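Side-chain contacts in putative adenosine kinase (Schistosoma mansoni, PDB 3VAS), which probably catalyses the phosphorylation of adenosine to AMP as a ribokinase-family (pfkB) adenosine kinase, and is seen here with adenosine bound: residues Y182-A185 / G186-N190; K225-D228 / E229-Y233; C160-S163 / L164-E168; V57-E61 / K62-I66. One frame throughout, in Å; residues are numbered along the deposited sequence.

Interaction 1: residues Y182-A185 / G186-N190; sequences YYIA and GFVIN. With ADN (adenosine), chain C.
G186 follows A185 as the chain leaves its strand: the backbone passes from extended angles at A185 to helical ones at G186 and F187, which form the middle of a beta turn. F187 then sends its ring away from the strand to adenosine. CG is anti to the carbonyl carbon (chi1 -75°), which turns one ring face to the adenine, whose C6 stands 3.4 Å above the plane and toward the rim. The two are closest at the root of the side chain, where F187 CB is 3.1 Å from adenosine N1, and they spread to 4.1 Å between F187 CZ and adenosine C5, so the ring is tilted away from the base at its far end. A185 CB reaches the same ring obliquely, 4.3 Å from F187 CD1. V188 closes the turn: its N donates to A185 O at 3.2 Å, nearly straight (169°) but from above the carbonyl plane. Its CG2, beside the backbone N, also meets I184 CG2 at 3.6 Å, the two side chains crossing at about a right angle. I189 N bonds G186 O, taking the chain into its helix. This is the strand-to-helix turn of a beta-alpha-beta unit of the ribokinase fold: strand 181-185 pairs with strands 27-40 and 209-213, I184 and V188 both touch M196 of helix 189-205, and A83 of helix 83-95 packs on F187.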
loop_
_atom_site.group_PDB
_atom_site.type_symbol
_atom_site.label_atom_id
_atom_site.label_comp_id
_atom_site.label_asym_id
_atom_site.label_seq_id
_atom_site.Cartn_x
_atom_site.Cartn_y
_atom_site.Cartn_z
ATOM N N TYR A 182 -2.936 -4.269 11.980
ATOM C CA TYR A 182 -2.646 -2.994 11.330
ATOM C C TYR A 182 -2.020 -3.191 9.957
ATOM O O TYR A 182 -1.229 -4.114 9.745
ATOM C CB TYR A 182 -1.728 -2.133 12.198
ATOM C CG TYR A 182 -2.210 -1.976 13.619
ATOM C CD1 TYR A 182 -3.182 -1.039 13.943
ATOM C CD2 TYR A 182 -1.703 -2.771 14.634
ATOM C CE1 TYR A 182 -3.630 -0.896 15.241
ATOM C CE2 TYR A 182 -2.147 -2.638 15.934
ATOM C CZ TYR A 182 -3.110 -1.699 16.233
ATOM O OH TYR A 182 -3.553 -1.562 17.529
ATOM N N TYR A 183 -2.398 -2.330 9.020
ATOM C CA TYR A 183 -1.721 -2.256 7.739
ATOM C C TYR A 183 -1.325 -0.813 7.459
ATOM O O TYR A 183 -2.190 0.055 7.337
ATOM C CB TYR A 183 -2.603 -2.777 6.599
ATOM C CG TYR A 183 -1.890 -2.761 5.262
ATOM C CD1 TYR A 183 -1.040 -3.802 4.890
ATOM C CD2 TYR A 183 -2.042 -1.695 4.381
ATOM C CE1 TYR A 183 -0.371 -3.787 3.672
ATOM C CE2 TYR A 183 -1.375 -1.667 3.165
ATOM C CZ TYR A 183 -0.546 -2.715 2.813
ATOM O OH TYR A 183 0.105 -2.689 1.599
ATOM N N ILE A 184 -0.024 -0.556 7.375
ATOM C CA ILE A 184 0.466 0.752 6.954
ATOM C C ILE A 184 1.546 0.604 5.883
ATOM O O ILE A 184 2.542 -0.098 6.078
ATOM C CB ILE A 184 1.042 1.571 8.127
ATOM C CG1 ILE A 184 0.090 1.576 9.326
ATOM C CG2 ILE A 184 1.332 3.002 7.682
ATOM C CD1 ILE A 184 0.648 2.311 10.532
ATOM N N ALA A 185 1.336 1.258 4.745
ATOM C CA ALA A 185 2.314 1.248 3.660
ATOM C C ALA A 185 3.511 2.138 3.987
ATOM O O ALA A 185 3.397 3.094 4.761
ATOM C CB ALA A 185 1.669 1.693 2.351
ATOM N N GLY A 186 4.654 1.817 3.385
ATOM C CA GLY A 186 5.861 2.599 3.568
ATOM C C GLY A 186 5.686 4.050 3.160
ATOM O O GLY A 186 6.376 4.927 3.674
ATOM N N PHE A 187 4.757 4.295 2.237
ATOM C CA PHE A 187 4.461 5.637 1.742
ATOM C C PHE A 187 4.176 6.651 2.848
ATOM O O PHE A 187 4.363 7.853 2.657
ATOM C CB PHE A 187 3.257 5.596 0.802
ATOM C CG PHE A 187 3.557 5.035 -0.563
ATOM C CD1 PHE A 187 2.736 4.067 -1.121
ATOM C CD2 PHE A 187 4.637 5.496 -1.299
ATOM C CE1 PHE A 187 2.999 3.554 -2.379
ATOM C CE2 PHE A 187 4.902 4.986 -2.557
ATOM C CZ PHE A 187 4.081 4.015 -3.096
ATOM N N VAL A 188 3.715 6.167 3.995
ATOM C CA VAL A 188 3.322 7.045 5.098
ATOM C C VAL A 188 4.537 7.613 5.842
ATOM O O VAL A 188 4.422 8.570 6.608
ATOM C CB VAL A 188 2.354 6.318 6.054
ATOM C CG1 VAL A 188 1.768 7.279 7.082
ATOM C CG2 VAL A 188 1.236 5.680 5.246
ATOM N N ILE A 189 5.707 7.032 5.591
ATOM C CA ILE A 189 6.956 7.568 6.119
ATOM C C ILE A 189 7.111 9.045 5.749
ATOM O O ILE A 189 7.575 9.845 6.565
ATOM C CB ILE A 189 8.174 6.751 5.621
ATOM C CG1 ILE A 189 8.208 5.384 6.314
ATOM C CG2 ILE A 189 9.476 7.499 5.873
ATOM C CD1 ILE A 189 9.154 4.383 5.677
ATOM N N ASN A 190 6.686 9.406 4.536
ATOM C CA ASN A 190 6.815 10.779 4.044
ATOM C C ASN A 190 5.815 11.768 4.652
ATOM O O ASN A 190 6.038 12.982 4.629
ATOM C CB ASN A 190 6.675 10.832 2.519
ATOM C CG ASN A 190 7.756 10.041 1.795
ATOM O OD1 ASN A 190 7.467 9.309 0.849
ATOM N ND2 ASN A 190 9.004 10.189 2.234
HETATM O "O5'" ADN C . -0.284 0.986 -5.834
HETATM C "C5'" ADN C . -0.901 1.956 -6.678
HETATM C "C4'" ADN C . -1.482 3.094 -5.874
HETATM O "O4'" ADN C . -0.428 3.792 -5.192
HETATM C "C3'" ADN C . -2.244 4.165 -6.663
HETATM O "O3'" ADN C . -3.645 4.037 -6.413
HETATM C "C2'" ADN C . -1.741 5.502 -6.072
HETATM O "O2'" ADN C . -2.762 6.396 -5.686
HETATM C "C1'" ADN C . -0.910 5.061 -4.866
HETATM N N9 ADN C . 0.211 5.943 -4.544
HETATM C C8 ADN C . 1.078 6.467 -5.390
HETATM N N7 ADN C . 2.000 7.310 -4.611
HETATM C C5 ADN C . 1.606 7.248 -3.241
HETATM C C6 ADN C . 2.119 7.845 -2.094
HETATM N N6 ADN C . 3.262 8.714 -2.187
HETATM N N1 ADN C . 1.517 7.607 -0.865
HETATM C C2 ADN C . 0.426 6.780 -0.771
HETATM N N3 ADN C . -0.077 6.188 -1.900
HETATM C C4 ADN C . 0.538 6.443 -3.151
#

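Interaction 2: residues K225-D228 / E229-Y233; sequences KEVD and EMISY
The carboxylate of D228 meets I231, one turn along helix 224-231, through OD1, 4.0 Å from I231 CD1, the two side chains lying side by side and pointing the same way. The carboxylate of E229, in turn, has the aliphatic chain of K225 beside it, with OE1 4.3 Å from K225 CD. Neither acid finds its main polar partner here: D228 OD1 and OD2 bond Y247 and H251, and E229 OE1 bonds the hydroxyl of Y193. K225 NZ stays 5.6 Å from E229 OE1, so any attraction between them is probably weak. The helix is an alpha-helix, seen in the i to i+4 bonds that run from E229 N to K225 O, from M230 N to E226 O and from I231 N to V227 O at 2.9 Å. On its buried side V227 CG1 packs on I231 CD1. I231 also lays CG1 3.2 Å from V227 O, a position set by the first torsion, which puts CG1 beside the backbone N (chi1 -68°). M230, bent at both chi2 and chi3, brings CG to E226 O and leads its end away toward F210, F212 and M196. The helix thereby packs on strand 209-213 and helix 189-205. Further along, the bond from S232 N to D228 O is less straight (140°), and S232 OG turns back to donate to E229 O at 2.6 Å.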
loop_
_atom_site.group_PDB
_atom_site.type_symbol
_atom_site.label_atom_id
_atom_site.label_comp_id
_atom_site.label_asym_id
_atom_site.label_seq_id
_atom_site.Cartn_x
_atom_site.Cartn_y
_atom_site.Cartn_z
ATOM N N LYS A 225 16.582 4.451 7.153
ATOM C CA LYS A 225 16.428 4.432 8.610
ATOM C C LYS A 225 14.988 4.122 9.004
ATOM O O LYS A 225 14.744 3.254 9.837
ATOM C CB LYS A 225 16.898 5.768 9.222
ATOM C CG LYS A 225 16.741 5.919 10.748
ATOM C CD LYS A 225 15.351 6.458 11.143
ATOM C CE LYS A 225 15.416 7.563 12.193
ATOM N NZ LYS A 225 15.587 8.909 11.591
ATOM N N GLU A 226 14.039 4.835 8.400
ATOM C CA GLU A 226 12.621 4.657 8.721
ATOM C C GLU A 226 12.087 3.282 8.301
ATOM O O GLU A 226 11.284 2.676 9.018
ATOM C CB GLU A 226 11.765 5.761 8.088
ATOM C CG GLU A 226 11.982 7.171 8.659
ATOM C CD GLU A 226 12.985 7.990 7.853
ATOM O OE1 GLU A 226 13.863 7.389 7.200
ATOM O OE2 GLU A 226 12.889 9.234 7.864
ATOM N N VAL A 227 12.516 2.796 7.136
ATOM C CA VAL A 227 12.074 1.484 6.666
ATOM C C VAL A 227 12.544 0.391 7.625
ATOM O O VAL A 227 11.765 -0.476 8.026
ATOM C CB VAL A 227 12.567 1.169 5.230
ATOM C CG1 VAL A 227 12.257 -0.288 4.860
ATOM C CG2 VAL A 227 11.942 2.132 4.216
ATOM N N ASP A 228 13.814 0.445 8.009
ATOM C CA ASP A 228 14.367 -0.573 8.893
ATOM C C ASP A 228 13.767 -0.490 10.287
ATOM O O ASP A 228 13.590 -1.508 10.954
ATOM C CB ASP A 228 15.892 -0.483 8.958
ATOM C CG ASP A 228 16.561 -1.093 7.742
ATOM O OD1 ASP A 228 15.876 -1.814 6.981
ATOM O OD2 ASP A 228 17.773 -0.857 7.555
ATOM N N GLU A 229 13.453 0.720 10.733
ATOM C CA GLU A 229 12.822 0.861 12.034
ATOM C C GLU A 229 11.422 0.247 12.013
ATOM O O GLU A 229 11.039 -0.466 12.941
ATOM C CB GLU A 229 12.771 2.318 12.490
ATOM C CG GLU A 229 12.186 2.470 13.885
ATOM C CD GLU A 229 12.464 3.828 14.512
ATOM O OE1 GLU A 229 12.408 4.852 13.798
ATOM O OE2 GLU A 229 12.737 3.866 15.729
ATOM N N MET A 230 10.669 0.519 10.950
ATOM C CA MET A 230 9.336 -0.055 10.788
ATOM C C MET A 230 9.370 -1.587 10.728
ATOM O O MET A 230 8.562 -2.255 11.371
ATOM C CB MET A 230 8.639 0.519 9.551
ATOM C CG MET A 230 8.273 1.995 9.677
ATOM S SD MET A 230 7.297 2.350 11.153
ATOM C CE MET A 230 5.819 1.427 10.801
ATOM N N ILE A 231 10.307 -2.135 9.959
ATOM C CA ILE A 231 10.470 -3.581 9.879
ATOM C C ILE A 231 10.631 -4.183 11.276
ATOM O O ILE A 231 10.092 -5.257 11.563
ATOM C CB ILE A 231 11.655 -3.976 8.967
ATOM C CG1 ILE A 231 11.344 -3.616 7.510
ATOM C CG2 ILE A 231 11.954 -5.459 9.076
ATOM C CD1 ILE A 231 12.470 -3.922 6.545
ATOM N N SER A 232 11.325 -3.468 12.163
ATOM C CA SER A 232 11.597 -3.997 13.502
ATOM C C SER A 232 10.347 -4.104 14.391
ATOM O O SER A 232 10.399 -4.705 15.464
ATOM C CB SER A 232 12.737 -3.228 14.201
ATOM O OG SER A 232 12.317 -1.965 14.698
ATOM N N TYR A 233 9.228 -3.539 13.937
ATOM C CA TYR A 233 7.949 -3.698 14.636
ATOM C C TYR A 233 6.949 -4.504 13.803
ATOM O O TYR A 233 5.830 -4.768 14.246
ATOM C CB TYR A 233 7.328 -2.336 14.974
ATOM C CG TYR A 233 8.151 -1.474 15.912
ATOM C CD1 TYR A 233 9.107 -0.594 15.417
ATOM C CD2 TYR A 233 7.963 -1.535 17.286
ATOM C CE1 TYR A 233 9.859 0.197 16.266
ATOM C CE2 TYR A 233 8.710 -0.747 18.145
ATOM C CZ TYR A 233 9.659 0.119 17.628
ATOM O OH TYR A 233 10.410 0.906 18.472
#

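Interaction 3: residues C160-S163 / L164-E168; sequences CDLS and LAHIE
Between S163 and L164 the backbone switches from extended (S163 phi/psi -124°/159°) to helical, which sets S163 O and OG facing the first turn of helix 164-167. S163 occupies the N-cap: its OG accepts from H166 N at 3.3 Å, with chi1 near 66° holding OG between the backbone N and the carbonyl carbon, which turns OG toward H166 N. Its O receives I167 N, also at 3.3 Å and fairly straight, and takes only a weak bond from H166 N. H166 N is thus shared by two acceptors of one residue. A165 CB rests against S163 OG at 3.7 Å, and I167, whose CG1 lies beside its own N, sets that carbon 3.4 Å from S163 O. One residue before the cap, L162 sends CD1 across the first turn, 4.4 Å from I167 CG1 and 4.2 Å from H166 CD2, where it meets the imidazole obliquely. The far end of that buried ring is bound through NE2 to E128 O. Q130 OE1 takes S163 N and E194 OE2 takes L164 N, so strand 126-131 and helix 189-205 both grip the helix start, while L162 and I167 share M30 and C192 as neighbours. A serine N-cap with apolar contact between the residue before it and the fourth residue after it is the pattern of a hydrophobic staple, here a loosely packed one.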
loop_
_atom_site.group_PDB
_atom_site.type_symbol
_atom_site.label_atom_id
_atom_site.label_comp_id
_atom_site.label_asym_id
_atom_site.label_seq_id
_atom_site.Cartn_x
_atom_site.Cartn_y
_atom_site.Cartn_z
ATOM N N CYS A 160 -0.010 15.312 3.669
ATOM C CA CYS A 160 1.148 15.672 4.490
ATOM C C CYS A 160 0.759 16.184 5.869
ATOM O O CYS A 160 1.517 16.028 6.830
ATOM C CB CYS A 160 1.997 16.740 3.798
ATOM S SG CYS A 160 2.845 16.164 2.323
ATOM N N ASP A 161 -0.415 16.801 5.960
ATOM C CA ASP A 161 -0.854 17.437 7.200
ATOM C C ASP A 161 -1.343 16.451 8.257
ATOM O O ASP A 161 -1.721 16.860 9.356
ATOM C CB ASP A 161 -1.930 18.490 6.917
ATOM C CG ASP A 161 -1.341 19.845 6.562
ATOM O OD1 ASP A 161 -0.168 19.899 6.134
ATOM O OD2 ASP A 161 -2.054 20.860 6.710
ATOM N N LEU A 162 -1.341 15.161 7.932
ATOM C CA LEU A 162 -1.725 14.140 8.903
ATOM C C LEU A 162 -0.792 14.211 10.106
ATOM O O LEU A 162 0.429 14.114 9.962
ATOM C CB LEU A 162 -1.680 12.750 8.275
ATOM C CG LEU A 162 -1.952 11.571 9.210
ATOM C CD1 LEU A 162 -3.399 11.578 9.706
ATOM C CD2 LEU A 162 -1.619 10.275 8.500
ATOM N N SER A 163 -1.366 14.400 11.290
ATOM C CA SER A 163 -0.558 14.672 12.472
ATOM C C SER A 163 -0.801 13.690 13.604
ATOM O O SER A 163 -1.840 13.039 13.671
ATOM C CB SER A 163 -0.813 16.091 12.979
ATOM O OG SER A 163 -2.143 16.224 13.442
ATOM N N LEU A 164 0.173 13.606 14.500
ATOM C CA LEU A 164 0.051 12.796 15.699
ATOM C C LEU A 164 -1.079 13.335 16.576
ATOM O O LEU A 164 -1.754 12.573 17.269
ATOM C CB LEU A 164 1.376 12.799 16.464
ATOM C CG LEU A 164 1.554 11.804 17.609
ATOM C CD1 LEU A 164 1.250 10.381 17.150
ATOM C CD2 LEU A 164 2.965 11.903 18.169
ATOM N N ALA A 165 -1.283 14.653 16.532
ATOM C CA ALA A 165 -2.357 15.292 17.285
ATOM C C ALA A 165 -3.735 14.763 16.899
ATOM O O ALA A 165 -4.602 14.590 17.757
ATOM C CB ALA A 165 -2.307 16.810 17.116
ATOM N N HIS A 166 -3.940 14.518 15.609
ATOM C CA HIS A 166 -5.233 14.040 15.133
ATOM C C HIS A 166 -5.416 12.577 15.497
ATOM O O HIS A 166 -6.502 12.148 15.881
ATOM C CB HIS A 166 -5.349 14.220 13.624
ATOM C CG HIS A 166 -6.512 13.496 13.023
ATOM N ND1 HIS A 166 -7.804 13.973 13.095
ATOM C CD2 HIS A 166 -6.579 12.321 12.354
ATOM C CE1 HIS A 166 -8.617 13.125 12.489
ATOM N NE2 HIS A 166 -7.900 12.114 12.032
ATOM N N ILE A 167 -4.334 11.819 15.375
ATOM C CA ILE A 167 -4.328 10.398 15.694
ATOM C C ILE A 167 -4.552 10.154 17.188
ATOM O O ILE A 167 -5.171 9.163 17.577
ATOM C CB ILE A 167 -3.007 9.752 15.227
ATOM C CG1 ILE A 167 -2.905 9.827 13.701
ATOM C CG2 ILE A 167 -2.898 8.312 15.693
ATOM C CD1 ILE A 167 -1.542 9.450 13.157
ATOM N N GLU A 168 -4.076 11.073 18.021
ATOM C CA GLU A 168 -4.143 10.890 19.468
ATOM C C GLU A 168 -5.436 11.395 20.106
ATOM O O GLU A 168 -5.609 11.294 21.322
ATOM C CB GLU A 168 -2.928 11.521 20.154
ATOM C CG GLU A 168 -1.629 10.767 19.915
ATOM C CD GLU A 168 -0.453 11.371 20.657
ATOM O OE1 GLU A 168 -0.415 12.612 20.819
ATOM O OE2 GLU A 168 0.433 10.601 21.083
#

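Interaction 4: residues V57-E61 / K62-I66; sequences VLAEE and KHMTI
H63 and E60 form the tight part of this turn, gripping each other twice. E60 N donates to H63 ND1 at 2.9 Å, close to the ring plane and nearly straight (168°), and H63 N returns a bond of the same length to E60 O from above the carbonyl plane. Because ND1 acts as acceptor, a neutral ring would probably carry its proton on NE2. The imidazole is also sandwiched: V57 CG2 lies over one face, 4.1 Å from H63 NE2, and K62 CG sits 4.0 Å above the centre of the opposite face. Next to it, A59 CB touches M64 CE at 3.8 Å. Residues 57-66 lead from strand 55-58 to helix 65-70 through two overlapping beta turns, closed by H63 N to E60 O and M64 N to E61 O; the strand pairs with strand 150-157, whose V153 packs on A59 and H63, while L58, pointing away from 62-66, touches adenosine. Toward solvent the contacts slacken. E60 and K62 run side by side, yet their charged ends stay 4.4 Å apart from OE1 to NZ, beyond a salt bridge. E61, bent at chi2 (53°), crosses M64 at about a right angle and lays its carboxylate beside M64 CG, with E61 OE2 nearest at 3.8 Å.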
loop_
_atom_site.group_PDB
_atom_site.type_symbol
_atom_site.label_atom_id
_atom_site.label_comp_id
_atom_site.label_asym_id
_atom_site.label_seq_id
_atom_site.Cartn_x
_atom_site.Cartn_y
_atom_site.Cartn_z
ATOM N N VAL A 57 7.284 8.600 -8.367
ATOM C CA VAL A 57 8.088 9.660 -7.779
ATOM C C VAL A 57 7.186 10.703 -7.126
ATOM O O VAL A 57 6.044 10.908 -7.552
ATOM C CB VAL A 57 9.014 10.340 -8.819
ATOM C CG1 VAL A 57 9.958 9.321 -9.425
ATOM C CG2 VAL A 57 8.207 11.030 -9.909
ATOM N N LEU A 58 7.696 11.340 -6.077
ATOM C CA LEU A 58 6.999 12.447 -5.447
ATOM C C LEU A 58 7.309 13.705 -6.242
ATOM O O LEU A 58 8.478 14.017 -6.477
ATOM C CB LEU A 58 7.463 12.611 -3.999
ATOM C CG LEU A 58 7.232 11.421 -3.058
ATOM C CD1 LEU A 58 7.764 11.717 -1.666
ATOM C CD2 LEU A 58 5.756 11.044 -2.986
ATOM N N ALA A 59 6.266 14.418 -6.658
ATOM C CA ALA A 59 6.417 15.635 -7.458
ATOM C C ALA A 59 7.416 16.624 -6.863
ATOM O O ALA A 59 7.339 16.975 -5.686
ATOM C CB ALA A 59 5.069 16.316 -7.664
ATOM N N GLU A 60 8.368 17.037 -7.690
ATOM C CA GLU A 60 9.248 18.154 -7.385
ATOM C C GLU A 60 8.784 19.303 -8.271
ATOM O O GLU A 60 7.831 19.146 -9.037
ATOM C CB GLU A 60 10.697 17.796 -7.695
ATOM C CG GLU A 60 11.204 16.563 -6.958
ATOM C CD GLU A 60 12.572 16.113 -7.442
ATOM O OE1 GLU A 60 13.427 16.986 -7.713
ATOM O OE2 GLU A 60 12.788 14.887 -7.563
ATOM N N GLU A 61 9.450 20.450 -8.181
ATOM C CA GLU A 61 8.998 21.627 -8.921
ATOM C C GLU A 61 8.999 21.394 -10.433
ATOM O O GLU A 61 8.101 21.858 -11.138
ATOM C CB GLU A 61 9.816 22.870 -8.552
ATOM C CG GLU A 61 9.125 24.183 -8.907
ATOM C CD GLU A 61 7.714 24.285 -8.328
ATOM O OE1 GLU A 61 7.510 23.880 -7.161
ATOM O OE2 GLU A 61 6.803 24.764 -9.043
ATOM N N LYS A 62 9.988 20.647 -10.920
ATOM C CA LYS A 62 10.073 20.327 -12.344
ATOM C C LYS A 62 8.916 19.452 -12.835
ATOM O O LYS A 62 8.660 19.377 -14.036
ATOM C CB LYS A 62 11.409 19.655 -12.669
ATOM C CG LYS A 62 11.608 18.287 -12.038
ATOM C CD LYS A 62 13.004 17.748 -12.329
ATOM C CE LYS A 62 13.196 16.346 -11.761
ATOM N NZ LYS A 62 14.632 15.934 -11.777
ATOM N N HIS A 63 8.223 18.798 -11.907
ATOM C CA HIS A 63 7.120 17.898 -12.257
ATOM C C HIS A 63 5.770 18.602 -12.314
ATOM O O HIS A 63 4.828 18.073 -12.888
ATOM C CB HIS A 63 7.014 16.750 -11.250
ATOM C CG HIS A 63 8.201 15.838 -11.241
ATOM N ND1 HIS A 63 9.082 15.773 -10.183
ATOM C CD2 HIS A 63 8.650 14.950 -12.159
ATOM C CE1 HIS A 63 10.024 14.886 -10.452
ATOM N NE2 HIS A 63 9.784 14.374 -11.644
ATOM N N MET A 64 5.682 19.791 -11.720
ATOM C CA MET A 64 4.388 20.407 -11.424
ATOM C C MET A 64 3.488 20.673 -12.624
ATOM O O MET A 64 2.266 20.650 -12.493
ATOM C CB MET A 64 4.556 21.680 -10.590
ATOM C CG MET A 64 5.026 21.419 -9.170
ATOM S SD MET A 64 4.015 20.200 -8.294
ATOM C CE MET A 64 4.963 20.033 -6.780
ATOM N N THR A 65 4.077 20.908 -13.790
ATOM C CA THR A 65 3.276 21.202 -14.981
ATOM C C THR A 65 2.474 20.000 -15.468
ATOM O O THR A 65 1.530 20.161 -16.242
ATOM C CB THR A 65 4.137 21.729 -16.145
ATOM O OG1 THR A 65 5.217 20.819 -16.388
ATOM C CG2 THR A 65 4.696 23.117 -15.820
ATOM N N ILE A 66 2.842 18.804 -15.008
ATOM C CA ILE A 66 2.205 17.571 -15.474
ATOM C C ILE A 66 0.700 17.554 -15.193
ATOM O O ILE A 66 -0.082 17.040 -15.996
ATOM C CB ILE A 66 2.893 16.293 -14.904
ATOM C CG1 ILE A 66 2.574 15.082 -15.773
ATOM C CG2 ILE A 66 2.491 16.029 -13.450
ATOM C CD1 ILE A 66 3.205 13.796 -15.279
#

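From the N terminus the order is interaction 4, 3, 1, 2; each is local and none nests in or crosses another. Interactions 4, 3 and 1 lie where the chain passes into a helix: from strand 55-58 to helix 65-70, from the loop after strand 150-157 into helix 164-167, and from strand 181-185 into helix 189-205. Interaction 2 lies in the later part of helix 224-231. I189 CG2 of interaction 1 packs on E226 CB of interaction 2 at 3.6 Å, and N190 OD1 lies 3.5 Å from L58 CD1 of interaction 4. Interaction 3 touches none of them, yet shares M30 and helix 189-205 with interaction 1. F187 and L58 both meet the adenosine.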